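Local structure of type III restriction-modification enzyme EcoP15I Mod subunit (Escherichia coli, 4ZCF) at residues K75-E80 against L546-L551; A79-H84 against V509-P514; P124-G129 against F196-H201; D101-L106 against I178-Y183; V117-I122 against F429-E434. The protein methylates one adenine of the DNA site 5'-CAGCAG-3', using S-adenosyl-L-methionine, and acts with the Res subunit in DNA restriction. All coordinates share one frame; numbering follows the deposited sequence.

In the fold
Contacts 1, 2, 3 and 5 all reach the ten-stranded mixed sheet. Contact 4 pairs two helices and is the buried one; the others are partly buried, and none is purely surface. Contacts 1 and 2 share strand 76-80 at one margin of the sheet: contact 2 pairs it with strand 508-514, and contact 1 sets helix 539-552 against it. Contacts 3 and 5 use the neighbouring strands 193-199 and 117-122 in the middle. Their chemistry differs with place. Contact 2 rests on backbone bonds, contact 4 on a buried arginine, contact 1 on a threonine hydroxyl and methyl groups, and contact 5 on a long lysine chain and a methionine. Contact 3 packs a tyrosine beside the predicted cofactor region.

Contact 1 (K75-E80 against L546-L551); sequences KTLLAE and LTTWCL
Strand 76-80 crosses helix 546-551 at Leu-78 and Thr-548, whose CA atoms are 5.3 Å apart. The axes of the two short segments come within 6.8 Å, and their directions differ by 109°. The side chains of Thr-547 and Thr-548 both face the strand. The hydroxyl of Thr-548 points at the backbone of Leu-78. Its OG1 lies 3.0 Å from Leu-78 O and 3.1 Å from Leu-78 N. Thr-548 OG1 is within reach of both Leu-78 O and Thr-544 O, one turn back in its own helix. Thr-547 meets the strand with its methyl branch. CG2 is turned anti to the backbone N, while OG1 bonds back to Asp-543 O. This puts Thr-547 CG2 3.8 Å from Ala-79 CA.

Within this chain, strand 76-80 is an outermost strand of the large mixed sheet in the methyltransferase fold. Leu-77 and Ala-79 bond to strand 508-514 on one side. The polar backbone atoms of Leu-78 meet helix 539-552 instead. This joins the sheet to residues 546-551, which belong to the C-terminal domain family of type III enzymes.

Leu-77 CB lies 3.5 Å from Thr-548 OG1. Leu-77 crosses Thr-548 at about a right angle, with Leu-77 CD2 3.9 Å from Thr-548 CG2. The side chains of Leu-78 and Leu-551 cross at a slant and meet methyl to methyl, Leu-78 CD2 to Leu-551 CD2, at 3.9 Å. Beyond them, Leu-551 touches His-108, Ala-112 and Tyr-113 of helix 102-113.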
# COMPACT_ATOMS: atom_id res chain seq x y z
N LYS A 75 25.20 9.96 8.69
CA LYS A 75 26.27 10.89 9.11
C LYS A 75 26.63 10.61 10.60
O LYS A 75 27.39 11.37 11.20
CB LYS A 75 25.67 12.32 9.06
CG LYS A 75 26.12 13.23 7.93
CD LYS A 75 25.47 14.61 8.12
CE LYS A 75 25.97 15.66 7.16
NZ LYS A 75 25.20 16.93 7.27
N THR A 76 26.00 9.59 11.22
CA THR A 76 26.13 9.30 12.64
C THR A 76 26.48 7.84 12.93
O THR A 76 26.57 7.00 12.03
CB THR A 76 24.79 9.63 13.35
OG1 THR A 76 23.71 8.95 12.70
CG2 THR A 76 24.49 11.12 13.42
N LEU A 77 26.67 7.54 14.22
CA LEU A 77 26.87 6.21 14.76
C LEU A 77 25.78 6.00 15.84
O LEU A 77 25.10 6.94 16.24
CB LEU A 77 28.28 6.05 15.38
CG LEU A 77 29.53 6.43 14.58
CD1 LEU A 77 30.78 6.08 15.37
CD2 LEU A 77 29.60 5.71 13.22
N LEU A 78 25.67 4.77 16.33
CA LEU A 78 24.73 4.40 17.38
C LEU A 78 25.47 3.81 18.58
O LEU A 78 26.48 3.12 18.42
CB LEU A 78 23.68 3.39 16.85
CG LEU A 78 22.42 3.24 17.72
CD1 LEU A 78 21.43 4.35 17.43
CD2 LEU A 78 21.80 1.89 17.55
N ALA A 79 24.98 4.11 19.78
CA ALA A 79 25.51 3.60 21.02
C ALA A 79 24.37 3.42 21.99
O ALA A 79 23.33 4.04 21.83
CB ALA A 79 26.54 4.56 21.60
N GLU A 80 24.60 2.56 23.00
CA GLU A 80 23.69 2.20 24.08
C GLU A 80 23.74 3.19 25.19
O GLU A 80 24.76 3.85 25.38
CB GLU A 80 24.20 0.91 24.74
CG GLU A 80 24.08 -0.35 23.93
CD GLU A 80 24.34 -1.56 24.80
OE1 GLU A 80 23.38 -2.04 25.45
OE2 GLU A 80 25.51 -2.00 24.87
N LEU A 546 31.62 -1.02 18.19
CA LEU A 546 31.12 -2.40 18.33
C LEU A 546 29.62 -2.47 18.07
O LEU A 546 29.18 -3.33 17.30
CB LEU A 546 31.47 -2.91 19.74
CG LEU A 546 31.08 -4.33 20.12
CD1 LEU A 546 31.73 -5.38 19.20
CD2 LEU A 546 31.41 -4.58 21.57
N THR A 547 28.85 -1.56 18.70
CA THR A 547 27.39 -1.39 18.62
C THR A 547 26.96 -1.05 17.18
O THR A 547 26.05 -1.69 16.66
CB THR A 547 26.94 -0.32 19.67
OG1 THR A 547 27.24 -0.82 20.99
CG2 THR A 547 25.45 0.04 19.57
N THR A 548 27.61 -0.05 16.57
CA THR A 548 27.35 0.37 15.19
C THR A 548 27.70 -0.78 14.22
O THR A 548 26.90 -1.11 13.37
CB THR A 548 28.15 1.65 14.88
OG1 THR A 548 27.85 2.65 15.85
CG2 THR A 548 27.89 2.18 13.48
N TRP A 549 28.89 -1.38 14.35
CA TRP A 549 29.36 -2.47 13.51
C TRP A 549 28.44 -3.66 13.54
O TRP A 549 28.17 -4.21 12.49
CB TRP A 549 30.79 -2.89 13.88
CG TRP A 549 31.87 -1.95 13.46
CD1 TRP A 549 31.74 -0.66 13.01
CD2 TRP A 549 33.28 -2.21 13.50
NE1 TRP A 549 32.97 -0.11 12.76
CE2 TRP A 549 33.94 -1.03 13.09
CE3 TRP A 549 34.05 -3.34 13.82
CZ2 TRP A 549 35.34 -0.95 12.98
CZ3 TRP A 549 35.43 -3.26 13.74
CH2 TRP A 549 36.06 -2.08 13.31
N CYS A 550 27.95 -4.06 14.73
CA CYS A 550 27.02 -5.19 14.87
C CYS A 550 25.69 -4.94 14.13
O CYS A 550 25.13 -5.88 13.58
CB CYS A 550 26.79 -5.51 16.35
SG CYS A 550 28.10 -6.49 17.12
N LEU A 551 25.19 -3.69 14.14
CA LEU A 551 23.93 -3.28 13.50
C LEU A 551 24.12 -3.23 11.99
O LEU A 551 23.39 -3.90 11.25
CB LEU A 551 23.44 -1.92 14.07
CG LEU A 551 22.04 -1.40 13.63
CD1 LEU A 551 20.93 -2.39 13.93
CD2 LEU A 551 21.78 -0.00 14.18

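Contact 2 (A79-H84 against V509-P514); sequences AEDKTH and VYQLMP
Glu-80 and Tyr-510 lie side by side and point the same way. The carboxylate and ring planes are 19° apart. Glu-80 CG rests beside the ring, 3.3 Å from Tyr-510 CE1. The carboxylate is held elsewhere: OE2 forms a salt bridge with Lys-82 NZ, and OE1 bonds to Asn-85. A glycine in place of Tyr-510 would probably open a gap beside Glu-80 CG, with the carboxylate still held by Lys-82 and Asn-85. On the other face of the sheet, Ala-79 CB meets Met-513 CG at 3.6 Å. Gln-511 sends its chain along this face, toward Asp-81 CB. The Val-509 side chain crosses His-84 at about a right angle. Val-509 CG2 sits over one face of the imidazole, 3.7 Å from its centroid, a CH-pi contact. Asp-81 OD1 takes the His-84 N-H from above the carboxylate plane, at 3.2 Å, and OD2 pairs with Lys-492. The backbones are joined by Ala-79 N to Gln-511 O (3.0 Å), Gln-511 N to Ala-79 O (2.8 Å) and Asp-81 N to Val-509 O (3.1 Å). This is an antiparallel strand pair at the margin of the mixed methyltransferase sheet; strand 76-80 then leads into helix 82-86, N-capped by Asp-81.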
# COMPACT_ATOMS: atom_id res chain seq x y z
N ALA A 79 24.98 4.11 19.78
CA ALA A 79 25.51 3.60 21.02
C ALA A 79 24.37 3.42 21.99
O ALA A 79 23.33 4.04 21.83
CB ALA A 79 26.54 4.56 21.60
N GLU A 80 24.60 2.56 23.00
CA GLU A 80 23.69 2.20 24.08
C GLU A 80 23.74 3.19 25.19
O GLU A 80 24.76 3.85 25.38
CB GLU A 80 24.20 0.91 24.74
CG GLU A 80 24.08 -0.35 23.93
CD GLU A 80 24.34 -1.56 24.80
OE1 GLU A 80 23.38 -2.04 25.45
OE2 GLU A 80 25.51 -2.00 24.87
N ASP A 81 22.69 3.20 26.03
CA ASP A 81 22.70 3.91 27.30
C ASP A 81 23.09 2.76 28.22
O ASP A 81 22.22 1.97 28.60
CB ASP A 81 21.32 4.47 27.70
CG ASP A 81 21.35 5.31 28.97
OD1 ASP A 81 22.03 4.90 29.94
OD2 ASP A 81 20.69 6.36 29.00
N LYS A 82 24.41 2.60 28.45
CA LYS A 82 25.00 1.50 29.25
C LYS A 82 24.39 1.38 30.65
O LYS A 82 24.10 0.26 31.06
CB LYS A 82 26.54 1.58 29.32
CG LYS A 82 27.26 1.60 27.96
CD LYS A 82 27.40 0.22 27.31
CE LYS A 82 27.92 0.32 25.89
NZ LYS A 82 28.21 -1.02 25.31
N THR A 83 24.17 2.52 31.36
CA THR A 83 23.58 2.55 32.70
C THR A 83 22.17 1.90 32.65
O THR A 83 21.96 0.85 33.28
CB THR A 83 23.57 3.99 33.29
OG1 THR A 83 24.83 4.62 33.07
CG2 THR A 83 23.25 4.02 34.79
N HIS A 84 21.26 2.47 31.82
CA HIS A 84 19.91 1.97 31.60
C HIS A 84 19.86 0.47 31.19
O HIS A 84 19.14 -0.30 31.81
CB HIS A 84 19.13 2.87 30.59
CG HIS A 84 17.66 2.52 30.48
ND1 HIS A 84 16.70 3.23 31.19
CD2 HIS A 84 17.06 1.53 29.80
CE1 HIS A 84 15.55 2.65 30.90
NE2 HIS A 84 15.72 1.62 30.08
N VAL A 509 17.74 1.28 25.78
CA VAL A 509 17.91 2.63 25.23
C VAL A 509 19.16 2.63 24.31
O VAL A 509 20.16 1.98 24.62
CB VAL A 509 17.94 3.76 26.31
CG1 VAL A 509 18.17 5.14 25.69
CG2 VAL A 509 16.66 3.78 27.12
N TYR A 510 19.04 3.31 23.17
CA TYR A 510 20.04 3.53 22.15
C TYR A 510 19.93 4.97 21.73
O TYR A 510 18.86 5.55 21.87
CB TYR A 510 19.82 2.61 20.95
CG TYR A 510 20.32 1.22 21.20
CD1 TYR A 510 21.64 0.88 20.94
CD2 TYR A 510 19.51 0.25 21.78
CE1 TYR A 510 22.13 -0.40 21.21
CE2 TYR A 510 19.98 -1.03 22.07
CZ TYR A 510 21.30 -1.34 21.81
OH TYR A 510 21.76 -2.61 22.05
N GLN A 511 21.04 5.56 21.30
CA GLN A 511 21.10 6.96 20.88
C GLN A 511 22.08 7.20 19.73
O GLN A 511 23.06 6.47 19.58
CB GLN A 511 21.46 7.87 22.07
CG GLN A 511 22.75 7.48 22.80
CD GLN A 511 22.80 8.14 24.14
OE1 GLN A 511 23.04 9.35 24.25
NE2 GLN A 511 22.50 7.38 25.18
N LEU A 512 21.81 8.23 18.93
CA LEU A 512 22.70 8.61 17.84
C LEU A 512 23.94 9.31 18.42
O LEU A 512 23.82 10.12 19.35
CB LEU A 512 22.01 9.54 16.82
CG LEU A 512 20.96 8.97 15.91
CD1 LEU A 512 20.38 10.06 15.07
CD2 LEU A 512 21.50 7.83 15.05
N MET A 513 25.13 9.00 17.86
CA MET A 513 26.42 9.59 18.31
C MET A 513 27.10 10.28 17.15
O MET A 513 27.00 9.78 16.03
CB MET A 513 27.39 8.51 18.84
CG MET A 513 26.85 7.72 20.00
SD MET A 513 26.65 8.66 21.54
CE MET A 513 28.32 8.62 22.16
N PRO A 514 27.87 11.38 17.42
CA PRO A 514 28.64 12.03 16.34
C PRO A 514 29.66 11.06 15.76
O PRO A 514 30.18 10.25 16.53
CB PRO A 514 29.32 13.22 17.03
CG PRO A 514 29.27 12.94 18.48
CD PRO A 514 28.06 12.08 18.71

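Contact 3 (P124-G129 against F196-H201); sequences PPYNTG and FISIDH
Tyr-126 sets its ring over the backbone of Ile-199 and Asp-200 by placing CG anti to its carbonyl carbon (chi1 -68°). Ile-199 CA lies over the ring face toward the rim, 4.0 Å from the centroid, a CH-pi contact. Asp-200 N sits above the ring centre on the same face. Asp-200 CB comes in at the CD2 side, 3.6 Å from Tyr-126 CD2, and its carboxylate is inclined 37° to the ring. Asp-200 OD1 bonds to Asn-202.

Pro-124, Pro-125 and Tyr-126 belong to the DPPY sequence, the signature motif of the N6-adenine methyltransferases. In this family it lines the pocket for the target adenine, which this contact probably helps to shape. Residues 123-126 are predicted to bind S-adenosyl methionine. The motif follows strand 117-122 and lies against the end of the neighbouring parallel strand, 193-199. The Asp-200 side chain is about 7 Å from a bound manganese ion.

At the far end of the ring, Tyr-126 OH is 3.5 Å from Ser-198 CB. It bonds to Glu-242, while Ser-198 OG pairs with Tyr-121 OH. Pro-124 CG meets Ile-197 CG2 at 3.8 Å, the two side chains crossing at about a right angle, and Pro-124 CD faces Ser-198 O.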
# COMPACT_ATOMS: atom_id res chain seq x y z
N PRO A 124 2.09 11.55 13.27
CA PRO A 124 2.96 12.65 12.84
C PRO A 124 2.36 14.00 13.20
O PRO A 124 1.20 14.05 13.60
CB PRO A 124 3.06 12.44 11.33
CG PRO A 124 1.74 11.88 10.96
CD PRO A 124 1.35 10.99 12.12
N PRO A 125 3.10 15.11 13.09
CA PRO A 125 2.44 16.41 13.32
C PRO A 125 1.41 16.62 12.20
O PRO A 125 1.64 16.27 11.02
CB PRO A 125 3.59 17.43 13.28
CG PRO A 125 4.69 16.76 12.52
CD PRO A 125 4.50 15.26 12.64
N TYR A 126 0.22 17.07 12.60
CA TYR A 126 -0.88 17.36 11.70
C TYR A 126 -0.54 18.76 11.17
O TYR A 126 0.44 19.35 11.64
CB TYR A 126 -2.17 17.41 12.55
CG TYR A 126 -2.64 16.11 13.17
CD1 TYR A 126 -1.89 14.94 13.08
CD2 TYR A 126 -3.86 16.04 13.86
CE1 TYR A 126 -2.30 13.76 13.69
CE2 TYR A 126 -4.31 14.84 14.42
CZ TYR A 126 -3.53 13.70 14.33
OH TYR A 126 -3.94 12.53 14.92
N ASN A 127 -1.24 19.32 10.22
CA ASN A 127 -0.74 20.67 9.91
C ASN A 127 -1.83 21.67 10.24
O ASN A 127 -2.27 22.46 9.41
CB ASN A 127 -0.13 20.78 8.51
CG ASN A 127 0.76 21.95 8.22
OD1 ASN A 127 1.01 22.85 9.03
ND2 ASN A 127 1.17 22.03 6.98
N THR A 128 -2.27 21.56 11.50
CA THR A 128 -3.32 22.27 12.22
C THR A 128 -3.29 23.78 12.03
O THR A 128 -4.36 24.40 11.95
CB THR A 128 -3.26 21.84 13.70
OG1 THR A 128 -3.77 20.49 13.87
CG2 THR A 128 -3.98 22.77 14.62
N GLY A 129 -2.09 24.35 12.00
CA GLY A 129 -1.85 25.79 11.93
C GLY A 129 -1.84 26.42 13.31
O GLY A 129 -1.80 27.64 13.42
N PHE A 196 -0.05 2.25 9.77
CA PHE A 196 -1.22 2.99 10.28
C PHE A 196 -0.74 4.44 10.54
O PHE A 196 0.31 4.63 11.17
CB PHE A 196 -1.70 2.33 11.59
CG PHE A 196 -2.43 1.01 11.47
CD1 PHE A 196 -1.75 -0.16 11.17
CD2 PHE A 196 -3.80 0.94 11.67
CE1 PHE A 196 -2.43 -1.38 11.04
CE2 PHE A 196 -4.48 -0.29 11.57
CZ PHE A 196 -3.78 -1.44 11.28
N ILE A 197 -1.42 5.46 9.96
CA ILE A 197 -1.05 6.89 10.08
C ILE A 197 -2.21 7.74 10.52
O ILE A 197 -3.17 7.90 9.77
CB ILE A 197 -0.38 7.50 8.81
CG1 ILE A 197 0.61 6.53 8.13
CG2 ILE A 197 0.28 8.87 9.14
CD1 ILE A 197 1.13 6.97 6.76
N SER A 198 -2.10 8.32 11.74
CA SER A 198 -3.09 9.24 12.30
C SER A 198 -2.93 10.60 11.66
O SER A 198 -1.81 11.09 11.54
CB SER A 198 -2.89 9.41 13.81
OG SER A 198 -3.40 8.31 14.53
N ILE A 199 -4.05 11.22 11.26
CA ILE A 199 -4.09 12.56 10.69
C ILE A 199 -5.45 13.09 10.91
O ILE A 199 -6.32 12.34 11.28
CB ILE A 199 -3.71 12.72 9.19
CG1 ILE A 199 -3.94 11.46 8.37
CG2 ILE A 199 -2.34 13.44 8.95
CD1 ILE A 199 -5.27 11.32 7.89
N ASP A 200 -5.62 14.38 10.63
CA ASP A 200 -6.88 15.11 10.69
C ASP A 200 -7.13 15.73 9.26
O ASP A 200 -6.44 15.34 8.33
CB ASP A 200 -6.88 16.12 11.90
CG ASP A 200 -6.43 17.56 11.71
OD1 ASP A 200 -5.70 17.85 10.72
OD2 ASP A 200 -6.81 18.41 12.54
N HIS A 201 -8.11 16.61 9.09
CA HIS A 201 -8.47 17.17 7.77
C HIS A 201 -7.43 18.05 7.06
O HIS A 201 -7.56 18.31 5.87
CB HIS A 201 -9.80 17.93 7.86
CG HIS A 201 -9.72 19.14 8.72
ND1 HIS A 201 -9.90 19.05 10.09
CD2 HIS A 201 -9.46 20.42 8.39
CE1 HIS A 201 -9.74 20.28 10.54
NE2 HIS A 201 -9.50 21.14 9.55

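Contact 4 (D101-L106 against I178-Y183); sequences DNLEVL and IYPRLY
The guanidinium of Arg-181 has Leu-103 CB over the centre of one face, 3.9 Å above the plane, and Asn-102 OD1 at its edge. Arg-181 NE donates to Asn-102 OD1 at 2.8 Å. The oxygen is tilted from the guanidinium plane, and the N-H...O angle of 133° is far from straight. The amide of Asn-102 stands nearly upright to the guanidinium, with planes 81° apart. Its other end is held as well, since ND2 bonds to Phe-440 O. Asp-101 adds a salt bridge from OD1 to Arg-181 NH2 at 3.2 Å, though as a hydrogen bond it is weak. Asp-101 is also the N-cap of helix 102-113, with a weak capping bond from Glu-104 N to OD2. The arginine chain runs extended from CG to NE, reaching the start of the opposite helix. An alanine at Arg-181 is likely to leave Asp-101 and the Asn-102 carbonyl oxygen without this partner and uncover the side of Leu-103.

Next to the polar group, Leu-103 packs on Pro-180, with CD2 3.7 Å from Pro-180 CB. Leu-106 CD1 approaches Arg-181 O at 3.8 Å. The segment axes, 9.5 Å apart and inclined by 24°, run in roughly the same direction. Helix 171-188 also packs on helix 63-71, through Tyr-179, Pro-180 and Tyr-183, and on helix 204-215, through Ile-178, Tyr-179 and Leu-182. Phe-440, just after strand 434-439, touches Leu-106 and Arg-181.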
# COMPACT_ATOMS: atom_id res chain seq x y z
N ASP A 101 17.15 11.83 15.43
CA ASP A 101 16.32 12.11 14.26
C ASP A 101 15.84 10.78 13.76
O ASP A 101 16.65 9.87 13.59
CB ASP A 101 17.16 12.82 13.19
CG ASP A 101 16.45 13.14 11.90
OD1 ASP A 101 15.32 13.68 11.95
OD2 ASP A 101 17.07 12.94 10.83
N ASN A 102 14.50 10.63 13.61
CA ASN A 102 13.85 9.39 13.17
C ASN A 102 14.32 8.93 11.78
O ASN A 102 14.50 7.72 11.60
CB ASN A 102 12.33 9.49 13.27
CG ASN A 102 11.72 10.74 12.65
OD1 ASN A 102 12.19 11.27 11.64
ND2 ASN A 102 10.66 11.22 13.24
N LEU A 103 14.54 9.88 10.83
CA LEU A 103 15.03 9.56 9.47
C LEU A 103 16.40 8.93 9.52
O LEU A 103 16.64 7.90 8.86
CB LEU A 103 15.04 10.81 8.56
CG LEU A 103 15.41 10.58 7.08
CD1 LEU A 103 14.61 9.45 6.46
CD2 LEU A 103 15.30 11.86 6.28
N GLU A 104 17.30 9.52 10.33
CA GLU A 104 18.66 9.03 10.56
C GLU A 104 18.63 7.66 11.26
O GLU A 104 19.30 6.71 10.83
CB GLU A 104 19.46 10.07 11.36
CG GLU A 104 20.95 9.79 11.42
CD GLU A 104 21.78 10.00 10.17
OE1 GLU A 104 21.26 10.53 9.17
OE2 GLU A 104 22.98 9.65 10.22
N VAL A 105 17.77 7.54 12.30
CA VAL A 105 17.56 6.28 13.04
C VAL A 105 17.03 5.14 12.15
O VAL A 105 17.52 4.03 12.25
CB VAL A 105 16.76 6.47 14.34
CG1 VAL A 105 16.42 5.13 14.97
CG2 VAL A 105 17.50 7.36 15.34
N LEU A 106 16.07 5.42 11.26
CA LEU A 106 15.50 4.43 10.33
C LEU A 106 16.53 3.97 9.31
O LEU A 106 16.59 2.78 9.03
CB LEU A 106 14.26 4.99 9.60
CG LEU A 106 12.98 5.20 10.39
CD1 LEU A 106 12.00 6.01 9.60
CD2 LEU A 106 12.38 3.89 10.81
N ILE A 178 7.56 14.47 5.60
CA ILE A 178 7.19 13.03 5.71
C ILE A 178 7.75 12.09 4.67
O ILE A 178 8.06 10.96 5.03
CB ILE A 178 5.70 12.71 6.03
CG1 ILE A 178 4.74 13.45 5.10
CG2 ILE A 178 5.34 12.95 7.51
CD1 ILE A 178 4.48 12.80 3.78
N TYR A 179 7.78 12.49 3.37
CA TYR A 179 8.26 11.64 2.27
C TYR A 179 9.47 10.74 2.60
O TYR A 179 9.34 9.51 2.43
CB TYR A 179 8.50 12.44 0.95
CG TYR A 179 8.93 11.56 -0.22
CD1 TYR A 179 10.24 11.11 -0.34
CD2 TYR A 179 8.00 11.14 -1.17
CE1 TYR A 179 10.61 10.22 -1.34
CE2 TYR A 179 8.37 10.27 -2.20
CZ TYR A 179 9.68 9.82 -2.28
OH TYR A 179 10.09 8.95 -3.27
N PRO A 180 10.67 11.26 3.00
CA PRO A 180 11.82 10.36 3.20
C PRO A 180 11.63 9.39 4.35
O PRO A 180 12.19 8.29 4.33
CB PRO A 180 12.97 11.32 3.40
CG PRO A 180 12.36 12.55 3.98
CD PRO A 180 11.07 12.67 3.24
N ARG A 181 10.85 9.80 5.36
CA ARG A 181 10.52 8.99 6.53
C ARG A 181 9.65 7.76 6.16
O ARG A 181 10.02 6.62 6.46
CB ARG A 181 9.91 9.88 7.61
CG ARG A 181 10.96 10.80 8.23
CD ARG A 181 10.41 12.07 8.79
NE ARG A 181 11.45 12.84 9.49
CZ ARG A 181 12.30 13.66 8.89
NH1 ARG A 181 12.24 13.86 7.57
NH2 ARG A 181 13.24 14.28 9.60
N LEU A 182 8.57 8.01 5.38
CA LEU A 182 7.66 6.98 4.85
C LEU A 182 8.37 6.12 3.84
O LEU A 182 8.11 4.91 3.77
CB LEU A 182 6.47 7.66 4.17
CG LEU A 182 5.46 8.42 5.07
CD1 LEU A 182 4.29 8.85 4.25
CD2 LEU A 182 4.96 7.56 6.26
N TYR A 183 9.29 6.72 3.04
CA TYR A 183 10.09 6.01 2.05
C TYR A 183 10.98 4.97 2.71
O TYR A 183 10.95 3.81 2.30
CB TYR A 183 10.89 7.00 1.16
CG TYR A 183 11.63 6.32 0.03
CD1 TYR A 183 11.01 6.08 -1.19
CD2 TYR A 183 12.93 5.85 0.21
CE1 TYR A 183 11.68 5.42 -2.23
CE2 TYR A 183 13.60 5.18 -0.81
CZ TYR A 183 12.98 4.99 -2.04
OH TYR A 183 13.65 4.34 -3.05

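Contact 5 (V117-I122 against F429-E434); sequences VKMIYI and FACDGE
Lys-118 stretches alongside Cys-431 toward Ala-430 O. Its CG is anti to the backbone N (chi1 -150°), and the chain stays extended as far as CE. At the last torsion it bends (chi4 -52°), and this turns NZ to Ala-430 O, where it makes a weak hydrogen bond of 3.3 Å. That carbonyl belongs to the last turn of helix 420-430, and the negative end of a helix would probably favour a positive charge there. The middle of the lysine chain is also covered. Its CD lies 3.9 Å from Cys-431 SG and 3.4 Å from Glu-434 O.

Glu-434 crosses the lysine at about a right angle, and its chain is bent at chi2. Glu-434 OE1 comes to 3.4 Å from Lys-118 CE but is 4.7 Å from Lys-118 NZ, too far for a contact between the charges. OE2 instead forms a salt bridge with Arg-190.

In the fold, helix 420-430 leads through a short loop into strand 434-439, which runs parallel beside strand 117-122 in the mixed sheet. The contact closes the corner where that helix, its loop and the two strands meet.

Met-119 follows the corner in its own strand at Lys-118. It also places CG anti to the backbone N, and bends only at chi3 (143°). Its SD rests on Ala-430 CB at 3.9 Å. Met-119 CB meets Cys-431 SG at 3.7 Å, with Phe-196 of strand 193-199 packed next to the methionine.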
# COMPACT_ATOMS: atom_id res chain seq x y z
N VAL A 117 9.56 -5.69 10.31
CA VAL A 117 8.48 -5.01 11.06
C VAL A 117 7.11 -5.49 10.58
O VAL A 117 6.85 -5.44 9.38
CB VAL A 117 8.64 -3.46 10.98
CG1 VAL A 117 7.66 -2.75 11.89
CG2 VAL A 117 10.06 -3.04 11.32
N LYS A 118 6.23 -5.94 11.50
CA LYS A 118 4.87 -6.41 11.14
C LYS A 118 3.91 -5.23 11.08
O LYS A 118 2.94 -5.28 10.31
CB LYS A 118 4.35 -7.43 12.16
CG LYS A 118 3.38 -8.46 11.56
CD LYS A 118 2.85 -9.40 12.63
CE LYS A 118 2.01 -10.57 12.13
NZ LYS A 118 0.91 -10.17 11.21
N MET A 119 4.12 -4.21 11.93
CA MET A 119 3.23 -3.05 11.98
C MET A 119 3.97 -1.79 12.32
O MET A 119 4.84 -1.80 13.19
CB MET A 119 2.12 -3.29 13.02
CG MET A 119 0.95 -2.32 12.91
SD MET A 119 -0.07 -2.32 14.41
CE MET A 119 -0.49 -0.66 14.51
N ILE A 120 3.56 -0.70 11.69
CA ILE A 120 4.02 0.64 11.96
C ILE A 120 2.80 1.46 12.32
O ILE A 120 1.83 1.47 11.56
CB ILE A 120 4.79 1.28 10.78
CG1 ILE A 120 6.08 0.46 10.41
CG2 ILE A 120 5.08 2.78 11.04
CD1 ILE A 120 6.89 1.01 9.22
N TYR A 121 2.84 2.11 13.49
CA TYR A 121 1.83 3.09 13.89
C TYR A 121 2.57 4.39 14.09
O TYR A 121 3.55 4.40 14.80
CB TYR A 121 1.05 2.73 15.17
CG TYR A 121 0.13 3.88 15.57
CD1 TYR A 121 -0.97 4.22 14.78
CD2 TYR A 121 0.48 4.75 16.60
CE1 TYR A 121 -1.74 5.34 15.05
CE2 TYR A 121 -0.25 5.90 16.85
CZ TYR A 121 -1.38 6.18 16.09
OH TYR A 121 -2.13 7.29 16.35
N ILE A 122 2.11 5.46 13.48
CA ILE A 122 2.73 6.78 13.67
C ILE A 122 1.70 7.88 13.86
O ILE A 122 0.65 7.85 13.24
CB ILE A 122 3.85 7.20 12.64
CG1 ILE A 122 3.44 6.99 11.18
CG2 ILE A 122 5.20 6.60 12.98
CD1 ILE A 122 4.15 8.01 10.20
N PHE A 429 -5.46 -6.41 15.88
CA PHE A 429 -5.95 -6.81 14.54
C PHE A 429 -4.80 -7.10 13.57
O PHE A 429 -4.75 -8.23 13.05
CB PHE A 429 -6.90 -5.76 13.92
CG PHE A 429 -8.30 -5.78 14.48
CD1 PHE A 429 -9.12 -6.89 14.33
CD2 PHE A 429 -8.78 -4.69 15.21
CE1 PHE A 429 -10.39 -6.92 14.89
CE2 PHE A 429 -10.05 -4.73 15.80
CZ PHE A 429 -10.86 -5.84 15.62
N ALA A 430 -3.90 -6.09 13.33
CA ALA A 430 -2.80 -6.23 12.38
C ALA A 430 -1.87 -7.38 12.71
O ALA A 430 -1.66 -8.26 11.87
CB ALA A 430 -2.03 -4.92 12.22
N CYS A 431 -1.38 -7.41 13.95
CA CYS A 431 -0.49 -8.46 14.45
C CYS A 431 -1.35 -9.53 15.11
O CYS A 431 -2.44 -9.23 15.59
CB CYS A 431 0.48 -7.85 15.45
SG CYS A 431 1.44 -6.46 14.81
N ASP A 432 -0.90 -10.77 15.19
CA ASP A 432 -1.80 -11.71 15.88
C ASP A 432 -1.11 -12.38 17.09
O ASP A 432 -0.90 -13.59 17.10
CB ASP A 432 -2.45 -12.71 14.90
CG ASP A 432 -3.87 -13.11 15.25
OD1 ASP A 432 -4.74 -12.20 15.32
OD2 ASP A 432 -4.13 -14.33 15.40
N GLY A 433 -0.75 -11.55 18.08
CA GLY A 433 -0.06 -11.98 19.29
C GLY A 433 1.46 -11.99 19.20
O GLY A 433 2.13 -12.19 20.21
N GLU A 434 2.00 -11.73 18.01
CA GLU A 434 3.45 -11.74 17.71
C GLU A 434 3.79 -10.61 16.71
O GLU A 434 2.97 -10.28 15.87
CB GLU A 434 3.81 -13.14 17.13
CG GLU A 434 4.85 -13.21 16.01
CD GLU A 434 4.45 -12.87 14.58
OE1 GLU A 434 3.24 -12.90 14.26
OE2 GLU A 434 5.36 -12.58 13.77